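Local coordinates for protein metal-dependent hydrolase (Lactobacillus plantarum, PDB 2F6K) that probably acts as a metal-dependent decarboxylase of the amidohydrolase superfamily, as aminocarboxymuconate-semialdehyde decarboxylases do, and binds manganese, at residues D179-F184 against G211-R216; T183-L188 against K223-D228. All coordinates share one frame; numbering follows the deposited sequence.

Interaction 1. Residues D179-F184 against G211-R216; sequences DTTMTF and GIVDDR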
ATOM      1  N   ASP A 179       2.820  -2.835  14.672  1.00 32.00           N
ATOM      2  CA  ASP A 179       2.304  -4.145  14.305  1.00 31.77           C
ATOM      3  C   ASP A 179       1.766  -4.953  15.473  1.00 30.95           C
ATOM      4  O   ASP A 179       0.712  -5.583  15.358  1.00 31.78           O
ATOM      5  CB  ASP A 179       3.357  -4.958  13.561  1.00 30.23           C
ATOM      6  CG  ASP A 179       2.758  -5.735  12.406  1.00 30.75           C
ATOM      7  OD1 ASP A 179       2.215  -5.101  11.476  1.00 31.42           O
ATOM      8  OD2 ASP A 179       2.811  -6.979  12.428  1.00 30.12           O
ATOM      9  N   THR A 180       2.476  -4.938  16.594  1.00 28.91           N
ATOM     10  CA  THR A 180       2.026  -5.669  17.764  1.00 25.58           C
ATOM     11  C   THR A 180       0.693  -5.090  18.203  1.00 28.10           C
ATOM     12  O   THR A 180      -0.235  -5.826  18.546  1.00 25.71           O
ATOM     13  CB  THR A 180       3.031  -5.559  18.924  1.00 22.03           C
ATOM     14  OG1 THR A 180       4.208  -6.311  18.601  1.00 18.40           O
ATOM     15  CG2 THR A 180       2.425  -6.108  20.217  1.00 15.65           C
ATOM     16  N   THR A 181       0.601  -3.766  18.153  1.00 27.58           N
ATOM     17  CA  THR A 181      -0.605  -3.079  18.563  1.00 27.93           C
ATOM     18  C   THR A 181      -1.781  -3.416  17.655  1.00 31.57           C
ATOM     19  O   THR A 181      -2.890  -3.690  18.129  1.00 30.17           O
ATOM     20  CB  THR A 181      -0.403  -1.556  18.568  1.00 27.44           C
ATOM     21  OG1 THR A 181       0.785  -1.226  19.304  1.00 25.56           O
ATOM     22  CG2 THR A 181      -1.596  -0.875  19.236  1.00 24.55           C
HETATM   23  N   MSE A 182      -1.543  -3.392  16.349  1.00 33.22           N
HETATM   24  CA  MSE A 182      -2.613  -3.699  15.412  1.00 34.14           C
HETATM   25  C   MSE A 182      -3.055  -5.149  15.590  1.00 33.36           C
HETATM   26  O   MSE A 182      -4.251  -5.445  15.553  1.00 33.23           O
HETATM   27  CB  MSE A 182      -2.158  -3.454  13.970  1.00 34.78           C
HETATM   28  CG  MSE A 182      -1.822  -1.997  13.657  1.00 37.07           C
HETATM   29 SE   MSE A 182      -1.586  -1.653  11.739  1.00 46.16          SE
HETATM   30  CE  MSE A 182       0.228  -2.286  11.518  1.00 37.75           C
ATOM     31  N   THR A 183      -2.092  -6.041  15.815  1.00 28.46           N
ATOM     32  CA  THR A 183      -2.398  -7.451  15.989  1.00 29.72           C
ATOM     33  C   THR A 183      -3.233  -7.742  17.236  1.00 31.15           C
ATOM     34  O   THR A 183      -4.161  -8.549  17.181  1.00 33.75           O
ATOM     35  CB  THR A 183      -1.117  -8.300  16.027  1.00 30.92           C
ATOM     36  OG1 THR A 183      -0.391  -8.118  14.805  1.00 34.16           O
ATOM     37  CG2 THR A 183      -1.461  -9.783  16.180  1.00 30.86           C
ATOM     38  N   PHE A 184      -2.909  -7.097  18.355  1.00 31.18           N
ATOM     39  CA  PHE A 184      -3.661  -7.299  19.592  1.00 30.81           C
ATOM     40  C   PHE A 184      -5.133  -6.931  19.393  1.00 31.88           C
ATOM     41  O   PHE A 184      -6.034  -7.653  19.811  1.00 33.39           O
ATOM     42  CB  PHE A 184      -3.091  -6.431  20.713  1.00 28.25           C
ATOM     43  CG  PHE A 184      -3.856  -6.528  22.005  1.00 27.15           C
ATOM     44  CD1 PHE A 184      -3.749  -7.657  22.809  1.00 26.86           C
ATOM     45  CD2 PHE A 184      -4.657  -5.482  22.432  1.00 28.08           C
ATOM     46  CE1 PHE A 184      -4.422  -7.739  24.022  1.00 27.42           C
ATOM     47  CE2 PHE A 184      -5.341  -5.553  23.653  1.00 25.45           C
ATOM     48  CZ  PHE A 184      -5.218  -6.684  24.445  1.00 27.38           C
ATOM     49  N   GLY A 211      -0.492   0.197  26.342  1.00 26.46           N
ATOM     50  CA  GLY A 211      -0.568   1.056  27.508  1.00 26.90           C
ATOM     51  C   GLY A 211      -1.294   2.365  27.250  1.00 28.44           C
ATOM     52  O   GLY A 211      -1.880   2.943  28.164  1.00 28.94           O
ATOM     53  N   ILE A 212      -1.269   2.838  26.009  1.00 28.79           N
ATOM     54  CA  ILE A 212      -1.949   4.087  25.674  1.00 27.63           C
ATOM     55  C   ILE A 212      -3.262   3.957  24.882  1.00 28.40           C
ATOM     56  O   ILE A 212      -4.196   4.727  25.109  1.00 28.76           O
ATOM     57  CB  ILE A 212      -1.005   5.028  24.902  1.00 28.69           C
ATOM     58  CG1 ILE A 212       0.108   5.508  25.838  1.00 27.92           C
ATOM     59  CG2 ILE A 212      -1.792   6.204  24.307  1.00 22.17           C
ATOM     60  CD1 ILE A 212       1.095   6.477  25.184  1.00 27.67           C
ATOM     61  N   VAL A 213      -3.351   3.005  23.957  1.00 28.92           N
ATOM     62  CA  VAL A 213      -4.582   2.875  23.169  1.00 30.45           C
ATOM     63  C   VAL A 213      -5.760   2.227  23.882  1.00 28.13           C
ATOM     64  O   VAL A 213      -6.916   2.543  23.586  1.00 29.62           O
ATOM     65  CB  VAL A 213      -4.356   2.096  21.849  1.00 30.31           C
ATOM     66  CG1 VAL A 213      -3.644   2.967  20.863  1.00 34.85           C
ATOM     67  CG2 VAL A 213      -3.562   0.825  22.110  1.00 32.86           C
ATOM     68  N   ASP A 214      -5.476   1.324  24.813  1.00 27.95           N
ATOM     69  CA  ASP A 214      -6.544   0.639  25.535  1.00 29.77           C
ATOM     70  C   ASP A 214      -7.659   1.580  25.979  1.00 29.60           C
ATOM     71  O   ASP A 214      -8.830   1.342  25.685  1.00 34.10           O
ATOM     72  CB  ASP A 214      -5.983  -0.126  26.745  1.00 25.83           C
ATOM     73  CG  ASP A 214      -5.281  -1.418  26.345  1.00 29.45           C
ATOM     74  OD1 ASP A 214      -5.252  -1.722  25.132  1.00 22.89           O
ATOM     75  OD2 ASP A 214      -4.761  -2.127  27.238  1.00 31.21           O
ATOM     76  N   ASP A 215      -7.298   2.663  26.651  1.00 28.94           N
ATOM     77  CA  ASP A 215      -8.289   3.608  27.143  1.00 28.83           C
ATOM     78  C   ASP A 215      -9.051   4.297  26.038  1.00 28.66           C
ATOM     79  O   ASP A 215     -10.176   4.751  26.240  1.00 29.14           O
ATOM     80  CB  ASP A 215      -7.606   4.643  28.028  1.00 28.17           C
ATOM     81  CG  ASP A 215      -7.004   4.019  29.264  1.00 33.42           C
ATOM     82  OD1 ASP A 215      -5.898   4.433  29.664  1.00 37.07           O
ATOM     83  OD2 ASP A 215      -7.643   3.107  29.841  1.00 28.96           O
ATOM     84  N   ARG A 216      -8.446   4.355  24.864  1.00 27.96           N
ATOM     85  CA  ARG A 216      -9.069   5.013  23.729  1.00 29.90           C
ATOM     86  C   ARG A 216     -10.071   4.110  23.016  1.00 31.52           C
ATOM     87  O   ARG A 216     -11.107   4.573  22.540  1.00 28.03           O
ATOM     88  CB  ARG A 216      -7.982   5.460  22.747  1.00 30.48           C
ATOM     89  CG  ARG A 216      -8.431   6.453  21.689  1.00 29.71           C
ATOM     90  CD  ARG A 216      -7.266   6.755  20.745  1.00 39.61           C
ATOM     91  NE  ARG A 216      -7.629   7.673  19.672  1.00 41.59           N
ATOM     92  CZ  ARG A 216      -7.905   8.959  19.852  1.00 42.33           C
ATOM     93  NH1 ARG A 216      -7.855   9.484  21.068  1.00 42.83           N
ATOM     94  NH2 ARG A 216      -8.240   9.719  18.817  1.00 43.98           N
TER
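Thr181 turns its methyl CG2 anti to the backbone N (chi1, measured to OG1, is -51°), and that methyl meets Val213 of the other helix. The two methyls come together end on, with Thr181 CG2 3.9 Å from Val213 CG2. The same torsion keeps OG1 beside the backbone N, where it hydrogen-bonds to the carbonyl of Phe177 one turn back. A weak bond from Phe209 N also reaches this hydroxyl. The methyl thus carries the contact. The CA atoms of Thr181 and Val213 are 8.5 Å apart.

One turn on, Phe184 holds CG anti to its backbone N (chi1 177°) and sends the ring toward 211-216. Ring atom CE2 of Phe184 comes within 4.1 Å of OD1 of Asp214. The two side chains run roughly perpendicular to each other, and the carboxylate approaches the ring obliquely. The planes of the ring and the carboxylate are 34° apart. No hydrogen bond joins the two segments. Val232 and Met233 of helix 229-235 pack on the same phenylalanine, as does Ile203 of strand 200-203.

Within helix 171-189, Asp179 O accepts two bonds from Thr183. Thr183 N lies 2.9 Å from Asp179 O, and Thr183 OG1 lies 2.8 Å from it, on the opposite face of the carbonyl plane. In the other segment, Val213 also packs on Phe209 of the second subunit, so this end of the contact borders the subunit interface.

Two helices following consecutive strands, 150-154 and 200-203, are packed side by side here, an arrangement typical of the outer helical layer of the TIM barrel in the amidohydrolase family.

Interaction 2. Residues T183-L188 against K223-D228; sequences TFINML and KVYQVD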
ATOM      1  N   THR A 183      -2.092  -6.041  15.815  1.00 28.46           N
ATOM      2  CA  THR A 183      -2.398  -7.451  15.989  1.00 29.72           C
ATOM      3  C   THR A 183      -3.233  -7.742  17.236  1.00 31.15           C
ATOM      4  O   THR A 183      -4.161  -8.549  17.181  1.00 33.75           O
ATOM      5  CB  THR A 183      -1.117  -8.300  16.027  1.00 30.92           C
ATOM      6  OG1 THR A 183      -0.391  -8.118  14.805  1.00 34.16           O
ATOM      7  CG2 THR A 183      -1.461  -9.783  16.180  1.00 30.86           C
ATOM      8  N   PHE A 184      -2.909  -7.097  18.355  1.00 31.18           N
ATOM      9  CA  PHE A 184      -3.661  -7.299  19.592  1.00 30.81           C
ATOM     10  C   PHE A 184      -5.133  -6.931  19.393  1.00 31.88           C
ATOM     11  O   PHE A 184      -6.034  -7.653  19.811  1.00 33.39           O
ATOM     12  CB  PHE A 184      -3.091  -6.431  20.713  1.00 28.25           C
ATOM     13  CG  PHE A 184      -3.856  -6.528  22.005  1.00 27.15           C
ATOM     14  CD1 PHE A 184      -3.749  -7.657  22.809  1.00 26.86           C
ATOM     15  CD2 PHE A 184      -4.657  -5.482  22.432  1.00 28.08           C
ATOM     16  CE1 PHE A 184      -4.422  -7.739  24.022  1.00 27.42           C
ATOM     17  CE2 PHE A 184      -5.341  -5.553  23.653  1.00 25.45           C
ATOM     18  CZ  PHE A 184      -5.218  -6.684  24.445  1.00 27.38           C
ATOM     19  N   ILE A 185      -5.368  -5.792  18.762  1.00 29.55           N
ATOM     20  CA  ILE A 185      -6.719  -5.343  18.535  1.00 30.88           C
ATOM     21  C   ILE A 185      -7.423  -6.291  17.565  1.00 32.62           C
ATOM     22  O   ILE A 185      -8.615  -6.565  17.701  1.00 32.00           O
ATOM     23  CB  ILE A 185      -6.706  -3.902  17.988  1.00 28.95           C
ATOM     24  CG1 ILE A 185      -5.990  -2.997  18.997  1.00 29.43           C
ATOM     25  CG2 ILE A 185      -8.125  -3.422  17.723  1.00 26.10           C
ATOM     26  CD1 ILE A 185      -5.932  -1.529  18.620  1.00 31.96           C
ATOM     27  N   ASN A 186      -6.674  -6.808  16.597  1.00 30.89           N
ATOM     28  CA  ASN A 186      -7.244  -7.720  15.623  1.00 30.27           C
ATOM     29  C   ASN A 186      -7.772  -8.927  16.393  1.00 31.09           C
ATOM     30  O   ASN A 186      -8.847  -9.457  16.105  1.00 30.61           O
ATOM     31  CB  ASN A 186      -6.165  -8.157  14.632  1.00 28.12           C
ATOM     32  CG  ASN A 186      -6.739  -8.846  13.412  1.00 28.27           C
ATOM     33  OD1 ASN A 186      -6.448 -10.010  13.148  1.00 29.26           O
ATOM     34  ND2 ASN A 186      -7.560  -8.128  12.659  1.00 20.63           N
HETATM   35  N   MSE A 187      -7.003  -9.346  17.390  1.00 30.03           N
HETATM   36  CA  MSE A 187      -7.372 -10.481  18.209  1.00 29.90           C
HETATM   37  C   MSE A 187      -8.615 -10.155  19.042  1.00 30.58           C
HETATM   38  O   MSE A 187      -9.427 -11.027  19.343  1.00 30.11           O
HETATM   39  CB  MSE A 187      -6.182 -10.864  19.082  1.00 31.27           C
HETATM   40  CG  MSE A 187      -5.002 -11.353  18.259  1.00 35.09           C
HETATM   41 SE   MSE A 187      -3.405 -11.663  19.290  1.00 46.75          SE
HETATM   42  CE  MSE A 187      -3.726 -13.464  19.932  1.00 40.02           C
ATOM     43  N   LEU A 188      -8.773  -8.890  19.408  1.00 32.35           N
ATOM     44  CA  LEU A 188      -9.951  -8.495  20.162  1.00 35.11           C
ATOM     45  C   LEU A 188     -11.148  -8.655  19.233  1.00 33.51           C
ATOM     46  O   LEU A 188     -12.135  -9.298  19.570  1.00 33.80           O
ATOM     47  CB  LEU A 188      -9.846  -7.035  20.606  1.00 34.30           C
ATOM     48  CG  LEU A 188      -8.789  -6.709  21.657  1.00 38.81           C
ATOM     49  CD1 LEU A 188      -8.844  -5.213  21.989  1.00 32.89           C
ATOM     50  CD2 LEU A 188      -9.032  -7.559  22.902  1.00 35.85           C
ATOM     51  N   LYS A 223     -18.599  -2.050  23.110  1.00 41.08           N
ATOM     52  CA  LYS A 223     -19.814  -1.956  22.315  1.00 41.99           C
ATOM     53  C   LYS A 223     -19.828  -2.814  21.042  1.00 40.15           C
ATOM     54  O   LYS A 223     -20.775  -3.555  20.802  1.00 40.11           O
ATOM     55  CB  LYS A 223     -20.058  -0.481  21.966  1.00 42.68           C
ATOM     56  CG  LYS A 223     -20.952  -0.218  20.766  1.00 49.00           C
ATOM     57  CD  LYS A 223     -22.414  -0.067  21.134  1.00 54.38           C
ATOM     58  CE  LYS A 223     -23.178   0.553  19.965  1.00 57.01           C
ATOM     59  NZ  LYS A 223     -24.601   0.864  20.288  1.00 58.94           N
ATOM     60  N   VAL A 224     -18.778  -2.729  20.238  1.00 37.35           N
ATOM     61  CA  VAL A 224     -18.735  -3.467  18.982  1.00 36.42           C
ATOM     62  C   VAL A 224     -18.136  -4.869  19.036  1.00 38.17           C
ATOM     63  O   VAL A 224     -18.569  -5.745  18.299  1.00 40.33           O
ATOM     64  CB  VAL A 224     -17.989  -2.651  17.907  1.00 36.83           C
ATOM     65  CG1 VAL A 224     -18.024  -3.378  16.578  1.00 32.52           C
ATOM     66  CG2 VAL A 224     -18.621  -1.268  17.783  1.00 32.48           C
ATOM     67  N   TYR A 225     -17.141  -5.091  19.888  1.00 38.48           N
ATOM     68  CA  TYR A 225     -16.531  -6.414  19.981  1.00 38.05           C
ATOM     69  C   TYR A 225     -17.075  -7.215  21.157  1.00 38.81           C
ATOM     70  O   TYR A 225     -16.791  -8.402  21.291  1.00 36.75           O
ATOM     71  CB  TYR A 225     -15.012  -6.303  20.127  1.00 36.99           C
ATOM     72  CG  TYR A 225     -14.310  -5.637  18.970  1.00 37.85           C
ATOM     73  CD1 TYR A 225     -14.888  -5.593  17.698  1.00 36.05           C
ATOM     74  CD2 TYR A 225     -13.035  -5.097  19.134  1.00 39.50           C
ATOM     75  CE1 TYR A 225     -14.212  -5.033  16.626  1.00 31.23           C
ATOM     76  CE2 TYR A 225     -12.350  -4.537  18.070  1.00 35.61           C
ATOM     77  CZ  TYR A 225     -12.942  -4.510  16.821  1.00 36.77           C
ATOM     78  OH  TYR A 225     -12.253  -3.969  15.766  1.00 31.11           O
ATOM     79  N   GLN A 226     -17.857  -6.562  22.007  1.00 40.27           N
ATOM     80  CA  GLN A 226     -18.414  -7.220  23.180  1.00 43.05           C
ATOM     81  C   GLN A 226     -17.279  -7.770  24.043  1.00 42.27           C
ATOM     82  O   GLN A 226     -17.398  -8.839  24.649  1.00 41.43           O
ATOM     83  CB  GLN A 226     -19.351  -8.350  22.755  1.00 44.74           C
ATOM     84  CG  GLN A 226     -20.586  -7.874  21.990  1.00 56.14           C
ATOM     85  CD  GLN A 226     -21.478  -6.905  22.787  1.00 64.16           C
ATOM     86  OE1 GLN A 226     -21.187  -6.551  23.932  1.00 68.86           O
ATOM     87  NE2 GLN A 226     -22.572  -6.475  22.170  1.00 64.77           N
ATOM     88  N   VAL A 227     -16.178  -7.023  24.084  1.00 40.19           N
ATOM     89  CA  VAL A 227     -15.000  -7.410  24.857  1.00 39.21           C
ATOM     90  C   VAL A 227     -14.554  -6.302  25.825  1.00 37.63           C
ATOM     91  O   VAL A 227     -14.622  -5.113  25.507  1.00 37.22           O
ATOM     92  CB  VAL A 227     -13.820  -7.764  23.909  1.00 38.86           C
ATOM     93  CG1 VAL A 227     -12.582  -8.135  24.700  1.00 35.03           C
ATOM     94  CG2 VAL A 227     -14.209  -8.926  23.022  1.00 44.22           C
ATOM     95  N   ASP A 228     -14.118  -6.699  27.017  1.00 37.19           N
ATOM     96  CA  ASP A 228     -13.644  -5.734  28.006  1.00 34.98           C
ATOM     97  C   ASP A 228     -12.119  -5.776  27.904  1.00 33.44           C
ATOM     98  O   ASP A 228     -11.483  -6.701  28.403  1.00 33.78           O
ATOM     99  CB  ASP A 228     -14.097  -6.143  29.410  1.00 36.75           C
ATOM    100  CG  ASP A 228     -13.751  -5.104  30.462  1.00 41.62           C
ATOM    101  OD1 ASP A 228     -12.592  -4.623  30.473  1.00 36.99           O
ATOM    102  OD2 ASP A 228     -14.638  -4.775  31.283  1.00 46.51           O
TER
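Leu188 packs against Tyr225 and Val227, and its side chain can be followed outward. Leu188 CB comes first, 4.0 Å from Tyr225 CD2, and it approaches the phenol ring obliquely. CG is anti to the carbonyl carbon (chi1 -69°), which carries the branch past the ring. There the two methyls part. Leu188 CD2 meets Val227 CG1 at 4.0 Å, and the two side chains cross at a slant. Leu188 CD1 turns back to its own helix and lies 3.9 Å from Phe184 CE2.

The backbone of Leu188 takes part too. The carbonyl carbon of Leu188 is 4.0 Å from Tyr225 CD2. The carbonyl oxygen of Leu188 lies 4.0 Å from Val227 CG2. The leucine thus meets the tyrosine through CB and the valine through CD2.

Ile185, one turn earlier, adds a looser touch. Its nearest atom is the carbonyl oxygen, with Ile185 O 4.3 Å from Tyr225 CE2. The methyl is beside it, with Ile185 CG2 4.4 Å from Tyr225 CE2. All the contacts between side chains are apolar, and no hydrogen bond crosses. The tyrosine ring also stacks edge-to-face with Tyr220 of its own helix and packs on Leu169 of the second subunit.

Gln226, with phi 58°, is the first residue to leave the helix. The chain turns there, and Tyr225 and Val227 on either side of it both point toward 183-188. A backbone hydrogen bond between Val227 and Ala221 ties the turn to the helix before it. Asp228 then caps the next helix, with OD1 bonded to Asp231 N.

The contact lies at the C-terminal ends of helices 171-189 and 210-225. Phe193 packs on Leu188, and Val232 packs on Val227, so the two helices meet here with the short helices 192-195 and 229-235.

From the N terminus, the chain leaves strand 150-154 and enters helix 171-189, which supplies the first segment of both contacts. It then passes helix 192-195 and strand 200-203 and returns along helix 210-225. Interaction 1 closes a loop of 26 residues between 184 and 211. Interaction 2 closes one of 34 residues between 188 and 223. The order 179-184, 183-188, 211-216, 223-228 makes the loops cross rather than nest. The two helices run in broadly the same direction, though not parallel, and the last segment continues past the helix end. The contact centres are 10 Å apart. Together they join two neighbouring helices of the barrel near the second subunit.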